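Local coordinates for protein MJ1225 (Methanocaldococcus jannaschii, PDB 3KH5) that probably senses cellular energy as an archaeal homologue of the AMPK gamma subunit, binding AMP and ADP through its CBS domains, at residues A[7-12]-A[127-132]; A[95-100]-A[116-121]. One frame throughout, in Å; residues are numbered along the deposited sequence.

Interaction 1: residues A[7-12]-A[127-132]; sequences KIAQNK and LISLIT. With ADP (adenosine-5'-diphosphate), chain B.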
loop_
_atom_site.group_PDB
_atom_site.type_symbol
_atom_site.label_atom_id
_atom_site.label_comp_id
_atom_site.label_asym_id
_atom_site.label_seq_id
_atom_site.Cartn_x
_atom_site.Cartn_y
_atom_site.Cartn_z
ATOM N N LYS A 7 2.574 8.121 -21.915
ATOM C CA LYS A 7 1.432 7.720 -22.746
ATOM C C LYS A 7 0.333 6.995 -21.962
ATOM O O LYS A 7 -0.844 7.075 -22.320
ATOM C CB LYS A 7 1.877 6.870 -23.943
ATOM C CG LYS A 7 2.221 7.671 -25.194
ATOM C CD LYS A 7 3.715 7.906 -25.341
ATOM C CE LYS A 7 3.995 9.000 -26.369
ATOM N NZ LYS A 7 5.418 8.931 -26.874
ATOM N N ILE A 8 0.726 6.287 -20.904
ATOM C CA ILE A 8 -0.223 5.622 -20.009
ATOM C C ILE A 8 -0.576 6.525 -18.848
ATOM O O ILE A 8 -1.702 6.485 -18.330
ATOM C CB ILE A 8 0.374 4.352 -19.390
ATOM C CG1 ILE A 8 0.764 3.346 -20.475
ATOM C CG2 ILE A 8 -0.587 3.727 -18.367
ATOM C CD1 ILE A 8 1.882 2.423 -20.024
ATOM N N ALA A 9 0.405 7.333 -18.443
ATOM C CA ALA A 9 0.317 8.102 -17.209
ATOM C C ALA A 9 -1.041 8.760 -17.051
ATOM O O ALA A 9 -1.493 9.517 -17.916
ATOM C CB ALA A 9 1.433 9.133 -17.132
ATOM N N GLN A 10 -1.680 8.438 -15.931
ATOM C CA GLN A 10 -2.999 8.938 -15.594
ATOM C C GLN A 10 -3.030 10.445 -15.712
ATOM O O GLN A 10 -2.340 11.173 -14.987
ATOM C CB GLN A 10 -3.344 8.499 -14.184
ATOM C CG GLN A 10 -2.113 8.016 -13.453
ATOM C CD GLN A 10 -2.214 8.153 -11.963
ATOM O OE1 GLN A 10 -1.658 7.320 -11.199
ATOM N NE2 GLN A 10 -2.904 9.207 -11.517
ATOM N N ASN A 11 -3.866 10.891 -16.642
ATOM C CA ASN A 11 -3.900 12.264 -17.111
ATOM C C ASN A 11 -4.470 13.205 -16.068
ATOM O O ASN A 11 -4.539 14.424 -16.287
ATOM C CB ASN A 11 -4.793 12.324 -18.339
ATOM C CG ASN A 11 -6.239 12.036 -18.002
ATOM O OD1 ASN A 11 -6.726 10.924 -18.203
ATOM N ND2 ASN A 11 -6.934 13.036 -17.463
ATOM N N LYS A 12 -4.918 12.626 -14.956
ATOM C CA LYS A 12 -5.456 13.403 -13.860
ATOM C C LYS A 12 -4.373 14.250 -13.197
ATOM O O LYS A 12 -3.173 14.052 -13.422
ATOM C CB LYS A 12 -6.119 12.483 -12.821
ATOM C CG LYS A 12 -6.315 13.181 -11.470
ATOM C CD LYS A 12 -7.173 12.461 -10.467
ATOM C CE LYS A 12 -7.307 13.365 -9.233
ATOM N NZ LYS A 12 -8.295 12.854 -8.251
ATOM N N LEU A 127 7.174 17.653 -10.323
ATOM C CA LEU A 127 6.187 16.601 -10.535
ATOM C C LEU A 127 5.421 16.819 -11.838
ATOM O O LEU A 127 4.857 17.891 -12.066
ATOM C CB LEU A 127 5.216 16.512 -9.355
ATOM C CG LEU A 127 4.211 15.356 -9.409
ATOM C CD1 LEU A 127 4.902 14.014 -9.196
ATOM C CD2 LEU A 127 3.118 15.558 -8.382
ATOM N N ILE A 128 5.414 15.792 -12.684
ATOM C CA ILE A 128 4.699 15.816 -13.956
ATOM C C ILE A 128 3.449 14.942 -13.862
ATOM O O ILE A 128 2.341 15.389 -14.171
ATOM C CB ILE A 128 5.622 15.355 -15.130
ATOM C CG1 ILE A 128 6.694 16.417 -15.445
ATOM C CG2 ILE A 128 4.812 15.018 -16.390
ATOM C CD1 ILE A 128 6.172 17.871 -15.516
ATOM N N SER A 129 3.647 13.701 -13.420
ATOM C CA SER A 129 2.570 12.732 -13.262
ATOM C C SER A 129 2.986 11.656 -12.258
ATOM O O SER A 129 3.853 11.887 -11.412
ATOM C CB SER A 129 2.226 12.097 -14.615
ATOM O OG SER A 129 0.998 11.390 -14.543
ATOM N N LEU A 130 2.362 10.485 -12.366
ATOM C CA LEU A 130 2.667 9.327 -11.535
ATOM C C LEU A 130 2.173 8.077 -12.251
ATOM O O LEU A 130 1.106 8.086 -12.869
ATOM C CB LEU A 130 1.992 9.438 -10.165
ATOM C CG LEU A 130 2.254 8.303 -9.166
ATOM C CD1 LEU A 130 3.145 8.785 -8.030
ATOM C CD2 LEU A 130 0.933 7.816 -8.609
ATOM N N ILE A 131 2.960 7.009 -12.167
ATOM C CA ILE A 131 2.592 5.708 -12.726
ATOM C C ILE A 131 2.666 4.643 -11.630
ATOM O O ILE A 131 3.563 4.672 -10.787
ATOM C CB ILE A 131 3.499 5.325 -13.935
ATOM C CG1 ILE A 131 3.013 4.050 -14.637
ATOM C CG2 ILE A 131 4.959 5.184 -13.526
ATOM C CD1 ILE A 131 2.143 4.310 -15.846
ATOM N N THR A 132 1.714 3.714 -11.641
ATOM C CA THR A 132 1.695 2.622 -10.674
ATOM C C THR A 132 1.645 1.315 -11.445
ATOM O O THR A 132 1.445 1.318 -12.664
ATOM C CB THR A 132 0.463 2.694 -9.750
ATOM O OG1 THR A 132 -0.719 2.404 -10.507
ATOM C CG2 THR A 132 0.331 4.073 -9.107
HETATM P PB ADP B . -1.599 3.197 -4.350
HETATM O O1B ADP B . -2.678 4.176 -4.083
HETATM O O2B ADP B . -1.891 1.772 -3.629
HETATM O O3B ADP B . -0.182 3.650 -3.757
HETATM P PA ADP B . -2.380 1.846 -6.638
HETATM O O1A ADP B . -3.670 1.523 -5.949
HETATM O O2A ADP B . -2.303 1.823 -8.278
HETATM O O3A ADP B . -1.366 2.908 -5.916
HETATM O "O5'" ADP B . -3.058 3.305 -7.008
HETATM C "C5'" ADP B . -4.491 3.597 -7.069
HETATM C "C4'" ADP B . -4.916 4.247 -8.422
HETATM O "O4'" ADP B . -5.059 5.702 -8.370
HETATM C "C3'" ADP B . -3.846 3.931 -9.470
HETATM O "O3'" ADP B . -4.463 3.455 -10.684
HETATM C "C2'" ADP B . -3.099 5.240 -9.711
HETATM O "O2'" ADP B . -3.074 5.461 -11.123
HETATM C "C1'" ADP B . -3.919 6.348 -9.024
HETATM N N9 ADP B . -3.203 7.185 -7.979
HETATM C C8 ADP B . -2.448 6.732 -6.972
HETATM N N7 ADP B . -1.996 7.760 -6.249
HETATM C C5 ADP B . -2.467 8.881 -6.789
HETATM C C6 ADP B . -2.339 10.236 -6.481
HETATM N N6 ADP B . -1.610 10.631 -5.439
HETATM N N1 ADP B . -2.965 11.144 -7.256
HETATM C C2 ADP B . -3.691 10.763 -8.300
HETATM N N3 ADP B . -3.832 9.480 -8.617
HETATM C C4 ADP B . -3.233 8.518 -7.888
#

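Interaction 2: residues A[95-100]-A[116-121]; sequences ITLKEN and GGAPIV. With ADP (adenosine-5'-diphosphate), chain D.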
loop_
_atom_site.group_PDB
_atom_site.type_symbol
_atom_site.label_atom_id
_atom_site.label_comp_id
_atom_site.label_asym_id
_atom_site.label_seq_id
_atom_site.Cartn_x
_atom_site.Cartn_y
_atom_site.Cartn_z
ATOM N N ILE A 95 12.126 7.232 -5.279
ATOM C CA ILE A 95 12.332 6.587 -6.565
ATOM C C ILE A 95 11.366 7.204 -7.576
ATOM O O ILE A 95 10.143 7.044 -7.461
ATOM C CB ILE A 95 12.130 5.063 -6.476
ATOM C CG1 ILE A 95 13.228 4.442 -5.607
ATOM C CG2 ILE A 95 12.135 4.435 -7.872
ATOM C CD1 ILE A 95 12.982 2.997 -5.243
ATOM N N THR A 96 11.918 7.917 -8.559
ATOM C CA THR A 96 11.117 8.552 -9.612
ATOM C C THR A 96 11.492 8.069 -11.022
ATOM O O THR A 96 12.521 7.409 -11.212
ATOM C CB THR A 96 11.211 10.111 -9.577
ATOM O OG1 THR A 96 12.507 10.536 -10.023
ATOM C CG2 THR A 96 10.937 10.672 -8.181
ATOM N N LEU A 97 10.646 8.412 -11.998
ATOM C CA LEU A 97 10.955 8.244 -13.428
ATOM C C LEU A 97 10.985 9.593 -14.167
ATOM O O LEU A 97 10.220 10.508 -13.844
ATOM C CB LEU A 97 9.962 7.286 -14.103
ATOM C CG LEU A 97 9.791 5.863 -13.552
ATOM C CD1 LEU A 97 8.488 5.260 -14.027
ATOM C CD2 LEU A 97 10.970 4.941 -13.881
ATOM N N LYS A 98 11.885 9.700 -15.146
ATOM C CA LYS A 98 12.008 10.889 -16.002
ATOM C C LYS A 98 10.840 10.932 -16.979
ATOM O O LYS A 98 10.303 9.881 -17.333
ATOM C CB LYS A 98 13.338 10.863 -16.768
ATOM C CG LYS A 98 14.584 10.972 -15.889
ATOM C CD LYS A 98 14.705 12.362 -15.275
ATOM C CE LYS A 98 15.611 12.358 -14.054
ATOM N NZ LYS A 98 15.467 13.635 -13.266
ATOM N N GLU A 99 10.436 12.127 -17.417
ATOM C CA GLU A 99 9.253 12.236 -18.294
ATOM C C GLU A 99 9.408 11.544 -19.660
ATOM O O GLU A 99 8.417 11.321 -20.370
ATOM C CB GLU A 99 8.716 13.683 -18.427
ATOM C CG GLU A 99 9.738 14.775 -18.767
ATOM C CD GLU A 99 9.104 16.164 -18.923
ATOM O OE1 GLU A 99 7.856 16.263 -19.010
ATOM O OE2 GLU A 99 9.859 17.159 -18.971
ATOM N N ASN A 100 10.646 11.187 -20.006
ATOM C CA ASN A 100 10.924 10.432 -21.230
ATOM C C ASN A 100 11.211 8.942 -21.013
ATOM O O ASN A 100 11.719 8.268 -21.913
ATOM C CB ASN A 100 12.054 11.085 -22.045
ATOM C CG ASN A 100 13.402 11.054 -21.334
ATOM O OD1 ASN A 100 13.588 11.683 -20.290
ATOM N ND2 ASN A 100 14.356 10.329 -21.911
ATOM N N GLY A 116 5.640 0.159 -5.841
ATOM C CA GLY A 116 4.454 -0.114 -6.644
ATOM C C GLY A 116 3.969 1.094 -7.421
ATOM O O GLY A 116 3.038 0.987 -8.216
ATOM N N GLY A 117 4.597 2.243 -7.188
ATOM C CA GLY A 117 4.194 3.500 -7.824
ATOM C C GLY A 117 5.357 4.467 -7.781
ATOM O O GLY A 117 6.124 4.476 -6.815
ATOM N N ALA A 118 5.501 5.274 -8.828
ATOM C CA ALA A 118 6.626 6.205 -8.931
ATOM C C ALA A 118 6.214 7.538 -9.546
ATOM O O ALA A 118 5.588 7.554 -10.610
ATOM C CB ALA A 118 7.764 5.576 -9.738
ATOM N N PRO A 119 6.562 8.658 -8.884
ATOM C CA PRO A 119 6.356 9.970 -9.485
ATOM C C PRO A 119 7.121 10.085 -10.803
ATOM O O PRO A 119 8.238 9.571 -10.921
ATOM C CB PRO A 119 6.947 10.929 -8.444
ATOM C CG PRO A 119 6.862 10.188 -7.159
ATOM C CD PRO A 119 7.154 8.768 -7.536
ATOM N N ILE A 120 6.504 10.716 -11.793
ATOM C CA ILE A 120 7.192 11.023 -13.039
ATOM C C ILE A 120 7.585 12.487 -12.961
ATOM O O ILE A 120 6.740 13.350 -12.704
ATOM C CB ILE A 120 6.311 10.744 -14.273
ATOM C CG1 ILE A 120 6.024 9.242 -14.381
ATOM C CG2 ILE A 120 6.994 11.226 -15.553
ATOM C CD1 ILE A 120 4.679 8.919 -15.013
ATOM N N VAL A 121 8.873 12.761 -13.150
ATOM C CA VAL A 121 9.398 14.116 -12.992
ATOM C C VAL A 121 10.094 14.617 -14.251
ATOM O O VAL A 121 10.524 13.829 -15.098
ATOM C CB VAL A 121 10.382 14.238 -11.787
ATOM C CG1 VAL A 121 9.721 13.792 -10.488
ATOM C CG2 VAL A 121 11.678 13.456 -12.036
HETATM P PB ADP D . 4.576 0.146 -2.502
HETATM O O1B ADP D . 5.146 -1.231 -2.477
HETATM O O2B ADP D . 2.962 0.120 -2.719
HETATM O O3B ADP D . 5.159 1.082 -3.687
HETATM P PA ADP D . 3.869 0.713 -0.012
HETATM O O1A ADP D . 4.062 -0.334 1.016
HETATM O O2A ADP D . 2.978 2.003 0.434
HETATM O O3A ADP D . 4.886 0.984 -1.196
HETATM O "O5'" ADP D . 5.042 1.554 0.789
HETATM C "C5'" ADP D . 6.226 0.959 1.406
HETATM C "C4'" ADP D . 7.345 2.014 1.669
HETATM O "O4'" ADP D . 7.930 2.375 0.377
HETATM C "C3'" ADP D . 6.877 3.327 2.332
HETATM O "O3'" ADP D . 7.864 3.743 3.285
HETATM C "C2'" ADP D . 6.799 4.304 1.154
HETATM O "O2'" ADP D . 7.016 5.666 1.560
HETATM C "C1'" ADP D . 7.948 3.820 0.277
HETATM N N9 ADP D . 7.739 4.210 -1.149
HETATM C C8 ADP D . 6.658 4.041 -1.919
HETATM N N7 ADP D . 6.902 4.535 -3.139
HETATM C C5 ADP D . 8.141 5.018 -3.138
HETATM C C6 ADP D . 8.946 5.640 -4.084
HETATM N N6 ADP D . 8.499 5.871 -5.315
HETATM N N1 ADP D . 10.190 6.007 -3.729
HETATM C C2 ADP D . 10.659 5.787 -2.506
HETATM N N3 ADP D . 9.917 5.196 -1.583
HETATM C C4 ADP D . 8.666 4.807 -1.875
#

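Interaction 1: residues A[7-12]-A[127-132]
The carboxamide of Gln10 is sandwiched: Leu130 O sits over one face, 3.4 Å from CD, and the ribose O2' of ADP lies over the other. That hydroxyl stands almost straight above OE1 and donates to it, though at 2.3 Å from O2' to OE1 the bond is so short that its exact geometry is doubtful. NE2 lies 3.1 Å from adenine N3, raised above the base plane and outside the ring's N3 edge, with the amide tilted by roughly 45° to the base. On the same adenine face, Leu130 CD2 rests squarely over N7 at 3.8 Å. The Gln10 side chain leaves the backbone nearly eclipsed (chi1 15°), a strained start from which its extended end arrives beside both Leu130 and the nucleotide.

This is the wall of a CBS-type nucleotide site, where the strand 127-132 runs into the helix 133-140 and the N-terminal loop closes over the strand. A classic beta bulge at Ile128 and Ser129, opposite Ile120, interrupts the strand's regular pairing. Next to the bulge the Ala9 methyl, CB, sits 3.5 Å from the hydroxyl, Ser129 OG, and the apolar part of the contact is Ile8 CG2 against Ile131 CD1 at 3.8 Å, with Ile131 CG1 swung opposite its own backbone N (chi1 -173°) to extend CD1 that far.

Thr132 is the N-cap of the helix, and it donates from OG1 to the alpha-phosphate O2A at 2.8 Å while CG2 lies along the ribose. A valine in its place would probably leave O2A without this donor and the first turn of the helix without its side-chain cap. Asp135 takes the Thr132 backbone N through OD2 and binds the same ADP through OD1, in keeping with the Ser/Thr-x-x-Asp signature of nucleotide-binding CBS motifs.

Interaction 2: residues A[95-100]-A[116-121]
Leu97 and Lys98 pair in parallel with Ile120 and Val121, Leu97 N donating to Pro119 O at 2.9 Å and Leu97 O accepting from Val121 N at 2.7 Å, both nearly straight, before the pairing frays into a weak Glu99 N to Val121 O bond. Leu97 and Ile120 turn to one face of the sheet, where Ala106 and Thr109 of helix 103-112 cover Leu97; Lys98 and Val121 take the other. Here strand 97-98, the helix and strand 117-121 form a beta-alpha-beta unit of the CBS domain.

Thr96 spans Pro119 and Val121 on one side of the neighbouring strand. Its OG1, set between backbone N and carbonyl carbon (chi1 72°), lies 3.6 Å from Val121 CG2, while its CG2 lies 4.0 Å from Pro119 CB, the two side chains crossing at about a right angle. Further along, Ile120 CG2 packs on Glu99 CA at 3.7 Å, and the Ala118 methyl faces Ile95 O.

At the Ile95 end of the pair, these two segments bind the adenine edge through backbone atoms. Ile95 N donates to adenine N1 at 2.8 Å, and N6 gives one hydrogen to Ile95 O at 2.9 Å and the other to Gly117 O at 3.1 Å. An acceptor at N1 and a two-proton donor at N6 are what adenine offers, so this edge would probably discriminate against guanine.

How the interactions relate
The two contacts lie with centres about 9 Å apart on one mixed three-stranded sheet ordered 97-98, 117-121, 127-132, the last two antiparallel neighbours. Interaction 2 joins the first pair of strands, and interaction 1 lays the N-terminal loop against the third; along the chain, 95-100 and 116-121 are nested between 7-12 and 127-132. Direct bonds link them: Ile128 N lies 2.8 Å from Ile120 O and Ile131 O 2.8 Å from Ala118 N, both probable hydrogen bonds. Each contact lines a different ADP pocket, so one small sheet serves two nucleotides, with Arg37 and Arg180 reaching both, consistent with a multi-site sensor like gamma-AMPK.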